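Local coordinates for fibronectin-binding protein BBK32 (Borrelia burgdorferi, PDB 6N1L) that probably binds fibronectin and, through the domain described here, inhibits the classical complement pathway, apparently by binding C1r, at residues Y18-D21 and S22-T26; A107-K110 and T111-K115; K127-V130 and T131-L135. All coordinates share one frame; numbering follows the deposited sequence.

Overall arrangement
The domain is built almost entirely of helices, and each contact is a local one between successive turns of a single helix: helix 9-44 for interaction 1, helix 93-117 for interaction 2 and helix 122-147 for interaction 3. Each has a buried apolar side (Val20 and Ala23; Ile109, Leu112 and Ile113; Ile129 and Ile133) and an exposed one (Tyr18 and Gln25; Lys110 and Thr111; Thr131). Interactions 2 and 3, centres about 11 Å apart, touch through Leu112; interaction 1 touches neither. Hydroxyls bonded back to backbone carbonyls mark interaction 1. Interaction 2 combines an isoleucine pair with a glutamate bent beside a leucine, whereas water opens one turn of interaction 3.

Interaction 1. Residues Y18-D21 and S22-T26; sequences YNVD and SAIQT
Tyr18 carries CG anti to its backbone N (chi1 170°), and Ser22 keeps OG beside its own N (chi1 -57°); together these torsions lay the serine hydroxyl over one face of the tyrosine ring. The oxygen sits above the rim, not the centre, with Ser22 OG 3.6 Å from Tyr18 CZ. Its proton is committed elsewhere: Ser22 OG donates to Tyr18 O at 3.0 Å, and the amide Ser22 N donates to the same Tyr18 O, also at 3.0 Å. The two donors reach that carbonyl from opposite faces of its plane, and the hydroxyl's own bond to it holds the serine rotamer. Asn19 ND2 lies in plane at the ring's edge, but its hydrogen bond goes to Gly15 O one turn earlier.

The inward side is apolar. Val20 CG1 meets Ile24 CD1 at 4.2 Å, and both side chains press on Leu140 of helix 122-147, to which Asp21 OD1 is also tied by a hydrogen bond from Gln144 NE2. Ala23, Ile24 and Gln25 continue the backbone ladder to Asn19, Val20 and Asp21. The doubly accepted carbonyl recurs one turn on, where Thr26 OG1 and Thr26 N both donate to Ser22 O. Such bonds, from a serine or threonine hydroxyl to the carbonyl four residues earlier, are a familiar intrahelical motif, here on the long N-terminal helix of a helical bundle.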
loop_
_atom_site.group_PDB
_atom_site.type_symbol
_atom_site.label_atom_id
_atom_site.label_comp_id
_atom_site.label_asym_id
_atom_site.label_seq_id
_atom_site.Cartn_x
_atom_site.Cartn_y
_atom_site.Cartn_z
ATOM N N TYR A 18 15.672 1.904 3.646
ATOM C CA TYR A 18 14.921 1.064 4.571
ATOM C C TYR A 18 13.434 1.397 4.534
ATOM O O TYR A 18 12.581 0.500 4.492
ATOM C CB TYR A 18 15.448 1.219 5.996
ATOM C CG TYR A 18 14.533 0.563 7.000
ATOM C CD1 TYR A 18 14.550 -0.818 7.177
ATOM C CD2 TYR A 18 13.637 1.312 7.757
ATOM C CE1 TYR A 18 13.704 -1.435 8.080
ATOM C CE2 TYR A 18 12.786 0.699 8.667
ATOM C CZ TYR A 18 12.827 -0.673 8.825
ATOM O OH TYR A 18 11.981 -1.290 9.728
ATOM N N ASN A 19 13.105 2.688 4.574
ATOM C CA ASN A 19 11.698 3.063 4.660
ATOM C C ASN A 19 10.972 2.830 3.341
ATOM O O ASN A 19 9.786 2.474 3.349
ATOM C CB ASN A 19 11.571 4.513 5.122
ATOM C CG ASN A 19 11.813 4.665 6.614
ATOM O OD1 ASN A 19 10.890 4.541 7.421
ATOM N ND2 ASN A 19 13.066 4.922 6.993
ATOM N N VAL A 20 11.658 3.004 2.206
ATOM C CA VAL A 20 11.039 2.693 0.922
ATOM C C VAL A 20 10.788 1.190 0.806
ATOM O O VAL A 20 9.712 0.753 0.365
ATOM C CB VAL A 20 11.911 3.223 -0.230
ATOM C CG1 VAL A 20 11.385 2.729 -1.566
ATOM C CG2 VAL A 20 11.929 4.750 -0.201
ATOM N N ASP A 21 11.759 0.377 1.226
ATOM C CA ASP A 21 11.564 -1.072 1.214
ATOM C C ASP A 21 10.382 -1.473 2.079
ATOM O O ASP A 21 9.575 -2.327 1.688
ATOM C CB ASP A 21 12.825 -1.786 1.703
ATOM C CG ASP A 21 13.793 -2.121 0.581
ATOM O OD1 ASP A 21 13.471 -1.856 -0.603
ATOM O OD2 ASP A 21 14.889 -2.647 0.889
ATOM N N SER A 22 10.264 -0.873 3.267
ATOM C CA SER A 22 9.130 -1.162 4.134
ATOM C C SER A 22 7.822 -0.715 3.501
ATOM O O SER A 22 6.788 -1.362 3.685
ATOM C CB SER A 22 9.313 -0.489 5.489
ATOM O OG SER A 22 10.527 -0.898 6.099
ATOM N N ALA A 23 7.834 0.401 2.774
ATOM C CA ALA A 23 6.610 0.846 2.113
ATOM C C ALA A 23 6.211 -0.127 1.017
ATOM O O ALA A 23 5.015 -0.423 0.841
ATOM C CB ALA A 23 6.800 2.255 1.541
ATOM N N ILE A 24 7.197 -0.653 0.288
ATOM C CA ILE A 24 6.934 -1.626 -0.764
ATOM C C ILE A 24 6.294 -2.869 -0.163
ATOM O O ILE A 24 5.284 -3.380 -0.670
ATOM C CB ILE A 24 8.229 -1.969 -1.518
ATOM C CG1 ILE A 24 8.697 -0.772 -2.351
ATOM C CG2 ILE A 24 8.030 -3.189 -2.425
ATOM C CD1 ILE A 24 10.031 -1.009 -3.060
ATOM N N GLN A 25 6.874 -3.358 0.934
ATOM C CA GLN A 25 6.312 -4.509 1.640
ATOM C C GLN A 25 4.879 -4.254 2.092
ATOM O O GLN A 25 4.038 -5.163 2.049
ATOM C CB GLN A 25 7.186 -4.854 2.855
ATOM C CG GLN A 25 8.607 -5.276 2.524
ATOM C CD GLN A 25 8.684 -6.622 1.827
ATOM O OE1 GLN A 25 8.392 -6.742 0.632
ATOM N NE2 GLN A 25 9.075 -7.651 2.576
ATOM N N THR A 26 4.597 -3.043 2.585
ATOM C CA THR A 26 3.259 -2.714 3.053
ATOM C C THR A 26 2.255 -2.732 1.906
ATOM O O THR A 26 1.134 -3.224 2.070
ATOM C CB THR A 26 3.258 -1.358 3.752
ATOM O OG1 THR A 26 4.258 -1.357 4.790
ATOM C CG2 THR A 26 1.902 -1.045 4.348
#

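Interaction 2. Residues A107-K110 and T111-K115; sequences AEIK and TLIAK
Ile109 and Ile113, four residues apart on helix 93-117, form an apolar i to i+4 pair on the side of an alpha-helix turned toward its bundle neighbours. Ile109 CG2 and Ile113 CD1 are 3.9 Å apart, the two side chains crossing at a slant. Ile113 CG1, set beside its own backbone N, also rests on the preceding turn, 3.4 Å from Ile109 O.

On another side, Glu108, with CG anti to its backbone N, bends at chi2 (72°) so that its carboxylate crosses the Leu112 side chain, Glu108 OE2 lying 3.6 Å from Leu112 CD2. That oxygen also takes a weak hydrogen bond from Ser132 OG of helix 122-147. The ammonium of Lys115 is near without touching, Lys115 NZ being 5.2 Å from Glu108 OE2: at most a long-range attraction, with no salt bridge formed. Leucine and glutamate thus share one strip facing helix 122-147, where Leu112 packs on Ile129 and Glu108 on Met136.

Further out, helix 66-87 meets Ile109 through Leu76 and Ile80, and Leu112 through Phe73. Lys110, extended beyond CG, reaches back to a salt bridge with Glu106 on the exposed side. Among the backbone bonds of this turn, Thr111 N donates to Ala107 O at 3.1 Å, while Thr111 OG1 adds only a weak bond to Ala107 O, 3.3 Å long.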
loop_
_atom_site.group_PDB
_atom_site.type_symbol
_atom_site.label_atom_id
_atom_site.label_comp_id
_atom_site.label_asym_id
_atom_site.label_seq_id
_atom_site.Cartn_x
_atom_site.Cartn_y
_atom_site.Cartn_z
ATOM N N ALA A 107 1.830 12.581 -1.594
ATOM C CA ALA A 107 0.570 13.256 -1.895
ATOM C C ALA A 107 -0.476 12.274 -2.423
ATOM O O ALA A 107 -1.656 12.347 -2.051
ATOM C CB ALA A 107 0.813 14.388 -2.895
ATOM N N GLU A 108 -0.058 11.331 -3.273
ATOM C CA GLU A 108 -0.990 10.328 -3.788
ATOM C C GLU A 108 -1.548 9.462 -2.667
ATOM O O GLU A 108 -2.742 9.134 -2.664
ATOM C CB GLU A 108 -0.303 9.456 -4.848
ATOM C CG GLU A 108 -1.137 8.246 -5.364
ATOM C CD GLU A 108 -2.307 8.622 -6.270
ATOM O OE1 GLU A 108 -2.372 9.794 -6.698
ATOM O OE2 GLU A 108 -3.157 7.738 -6.565
ATOM N N ILE A 109 -0.704 9.078 -1.700
ATOM C CA ILE A 109 -1.186 8.251 -0.587
ATOM C C ILE A 109 -2.282 8.982 0.175
ATOM O O ILE A 109 -3.297 8.385 0.569
ATOM C CB ILE A 109 -0.018 7.851 0.343
ATOM C CG1 ILE A 109 0.941 6.929 -0.391
ATOM C CG2 ILE A 109 -0.529 7.114 1.588
ATOM C CD1 ILE A 109 2.198 6.623 0.366
ATOM N N LYS A 110 -2.117 10.294 0.361
ATOM C CA LYS A 110 -3.143 11.056 1.058
ATOM C C LYS A 110 -4.446 11.060 0.274
ATOM O O LYS A 110 -5.532 10.967 0.862
ATOM C CB LYS A 110 -2.649 12.476 1.326
ATOM C CG LYS A 110 -1.599 12.527 2.437
ATOM C CD LYS A 110 -1.095 13.947 2.658
ATOM C CE LYS A 110 0.169 13.936 3.502
ATOM N NZ LYS A 110 1.039 15.111 3.203
ATOM N N THR A 111 -4.360 11.126 -1.057
ATOM C CA THR A 111 -5.558 11.075 -1.892
ATOM C C THR A 111 -6.262 9.728 -1.770
ATOM O O THR A 111 -7.497 9.661 -1.715
ATOM C CB THR A 111 -5.190 11.353 -3.349
ATOM O OG1 THR A 111 -4.655 12.676 -3.456
ATOM C CG2 THR A 111 -6.414 11.252 -4.249
ATOM N N LEU A 112 -5.490 8.643 -1.716
ATOM C CA LEU A 112 -6.079 7.315 -1.553
ATOM C C LEU A 112 -6.735 7.153 -0.189
ATOM O O LEU A 112 -7.789 6.517 -0.074
ATOM C CB LEU A 112 -5.003 6.245 -1.760
ATOM C CG LEU A 112 -4.323 6.233 -3.132
ATOM C CD1 LEU A 112 -3.307 5.085 -3.199
ATOM C CD2 LEU A 112 -5.353 6.103 -4.250
ATOM N N ILE A 113 -6.115 7.689 0.867
ATOM C CA ILE A 113 -6.708 7.584 2.196
ATOM C C ILE A 113 -8.035 8.327 2.234
ATOM O O ILE A 113 -8.990 7.893 2.892
ATOM C CB ILE A 113 -5.721 8.109 3.257
ATOM C CG1 ILE A 113 -4.584 7.105 3.438
ATOM C CG2 ILE A 113 -6.428 8.384 4.585
ATOM C CD1 ILE A 113 -3.372 7.644 4.198
ATOM N N ALA A 114 -8.120 9.438 1.499
ATOM C CA ALA A 114 -9.374 10.171 1.380
ATOM C C ALA A 114 -10.399 9.387 0.569
ATOM O O ALA A 114 -11.591 9.395 0.903
ATOM C CB ALA A 114 -9.118 11.541 0.749
ATOM N N LYS A 115 -9.959 8.709 -0.502
ATOM C CA LYS A 115 -10.870 7.890 -1.303
ATOM C C LYS A 115 -11.445 6.744 -0.483
ATOM O O LYS A 115 -12.628 6.413 -0.616
ATOM C CB LYS A 115 -10.157 7.338 -2.540
ATOM C CG LYS A 115 -9.995 8.319 -3.681
ATOM C CD LYS A 115 -9.279 7.673 -4.862
ATOM C CE LYS A 115 -9.150 8.640 -6.022
ATOM N NZ LYS A 115 -8.309 8.073 -7.105
#

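Interaction 3. Residues K127-V130 and T131-L135; sequences KAIV and TSILL
The flat groups of this contact are peptide units. At the carbonyl of Ile129, Ile133 N donates to Ile129 O at 3.0 Å, nearly along the C=O axis, and CG1 and CG2 of Ile133 pack against the same oxygen. At the next carbonyl, Leu134 N donates to Val130 O at 3.1 Å.

Just before these two bonds the helix is opened by water. Water 1 accepts from Thr131 N and donates, at an unusually short distance, to Lys127 O; water 2 accepts from Ser132 N at 3.0 Å and donates to Ala128 O at 2.9 Å. Each water stands in for a direct i to i+4 backbone bond, so two consecutive rungs are replaced and the helix kinks. Ile129 absorbs the distortion in its backbone, with phi near -121°, and regular geometry resumes from Val130.

Ile133 places CG1 between backbone N and carbonyl carbon (chi1 64°). This tucks CG1 against the preceding turn, with Ile133 CG1 3.3 Å from Val130 O, while Ile133 CD1 meets Ile129 CD1 at 4.0 Å. Val130 and Leu134 instead lie side by side and point the same way, Val130 CG1 being 4.0 Å from Leu134 CD1.

The isoleucine side is buried between helices: Phe73 of helix 66-87 touches both, Ile116 of helix 93-117 packs on Ile129, and Ile27 and Ile30 of helix 9-44 pack on Ile133. Helix 9-44 also meets Val130, through Tyr31 and Tyr34, so this part of helix 122-147, at and just past its water-opened turn, packs against three other helices of the bundle.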
loop_
_atom_site.group_PDB
_atom_site.type_symbol
_atom_site.label_atom_id
_atom_site.label_comp_id
_atom_site.label_asym_id
_atom_site.label_seq_id
_atom_site.Cartn_x
_atom_site.Cartn_y
_atom_site.Cartn_z
ATOM N N LYS A 127 -11.242 -1.790 -4.185
ATOM C CA LYS A 127 -11.286 -1.589 -5.631
ATOM C C LYS A 127 -10.892 -0.171 -6.025
ATOM O O LYS A 127 -10.285 0.037 -7.081
ATOM C CB LYS A 127 -12.684 -1.918 -6.170
ATOM C CG LYS A 127 -12.817 -3.337 -6.688
ATOM C CD LYS A 127 -13.914 -3.422 -7.744
ATOM C CE LYS A 127 -15.296 -3.237 -7.125
ATOM N NZ LYS A 127 -16.302 -2.733 -8.118
ATOM N N ALA A 128 -11.210 0.814 -5.188
ATOM C CA ALA A 128 -10.833 2.184 -5.495
ATOM C C ALA A 128 -9.321 2.418 -5.485
ATOM O O ALA A 128 -8.867 3.392 -6.096
ATOM C CB ALA A 128 -11.513 3.134 -4.510
ATOM N N ILE A 129 -8.523 1.587 -4.808
ATOM C CA ILE A 129 -7.117 1.920 -4.622
ATOM C C ILE A 129 -6.148 0.900 -5.192
ATOM O O ILE A 129 -4.943 1.153 -5.199
ATOM C CB ILE A 129 -6.782 2.205 -3.137
ATOM C CG1 ILE A 129 -7.154 1.040 -2.210
ATOM C CG2 ILE A 129 -7.502 3.478 -2.682
ATOM C CD1 ILE A 129 -6.105 -0.039 -2.100
ATOM N N VAL A 130 -6.622 -0.246 -5.704
ATOM C CA VAL A 130 -5.688 -1.318 -6.055
ATOM C C VAL A 130 -4.782 -0.917 -7.223
ATOM O O VAL A 130 -3.567 -1.142 -7.183
ATOM C CB VAL A 130 -6.433 -2.631 -6.342
ATOM C CG1 VAL A 130 -5.502 -3.604 -7.061
ATOM C CG2 VAL A 130 -6.862 -3.230 -5.026
ATOM N N THR A 131 -5.349 -0.317 -8.278
ATOM C CA THR A 131 -4.503 0.099 -9.392
ATOM C C THR A 131 -3.450 1.101 -8.943
ATOM O O THR A 131 -2.273 0.969 -9.292
ATOM C CB THR A 131 -5.350 0.688 -10.526
ATOM O OG1 THR A 131 -6.094 -0.363 -11.137
ATOM C CG2 THR A 131 -4.461 1.324 -11.577
ATOM N N SER A 132 -3.850 2.086 -8.127
ATOM C CA SER A 132 -2.919 3.123 -7.688
ATOM C C SER A 132 -1.774 2.551 -6.863
ATOM O O SER A 132 -0.614 2.944 -7.046
ATOM C CB SER A 132 -3.662 4.197 -6.891
ATOM O OG SER A 132 -4.584 4.891 -7.728
ATOM N N ILE A 133 -2.066 1.615 -5.947
ATOM C CA ILE A 133 -0.967 1.125 -5.129
ATOM C C ILE A 133 -0.051 0.211 -5.925
ATOM O O ILE A 133 1.151 0.142 -5.646
ATOM C CB ILE A 133 -1.463 0.441 -3.833
ATOM C CG1 ILE A 133 -2.278 -0.815 -4.144
ATOM C CG2 ILE A 133 -2.257 1.438 -2.984
ATOM C CD1 ILE A 133 -2.533 -1.701 -2.902
ATOM N N LEU A 134 -0.576 -0.505 -6.914
ATOM C CA LEU A 134 0.293 -1.341 -7.730
ATOM C C LEU A 134 1.265 -0.472 -8.525
ATOM O O LEU A 134 2.453 -0.786 -8.618
ATOM C CB LEU A 134 -0.534 -2.217 -8.671
ATOM C CG LEU A 134 -1.224 -3.448 -8.057
ATOM C CD1 LEU A 134 -2.076 -4.109 -9.132
ATOM C CD2 LEU A 134 -0.166 -4.395 -7.533
ATOM N N LEU A 135 0.770 0.644 -9.069
ATOM C CA LEU A 135 1.656 1.563 -9.778
ATOM C C LEU A 135 2.654 2.219 -8.826
ATOM O O LEU A 135 3.832 2.408 -9.170
ATOM C CB LEU A 135 0.816 2.613 -10.509
ATOM C CG LEU A 135 0.056 2.040 -11.708
ATOM C CD1 LEU A 135 -1.024 2.972 -12.225
ATOM C CD2 LEU A 135 1.053 1.674 -12.809
HETATM O O HOH W 1 -8.249 0.423 -8.514
HETATM O O HOH W 2 -6.715 2.960 -7.960
#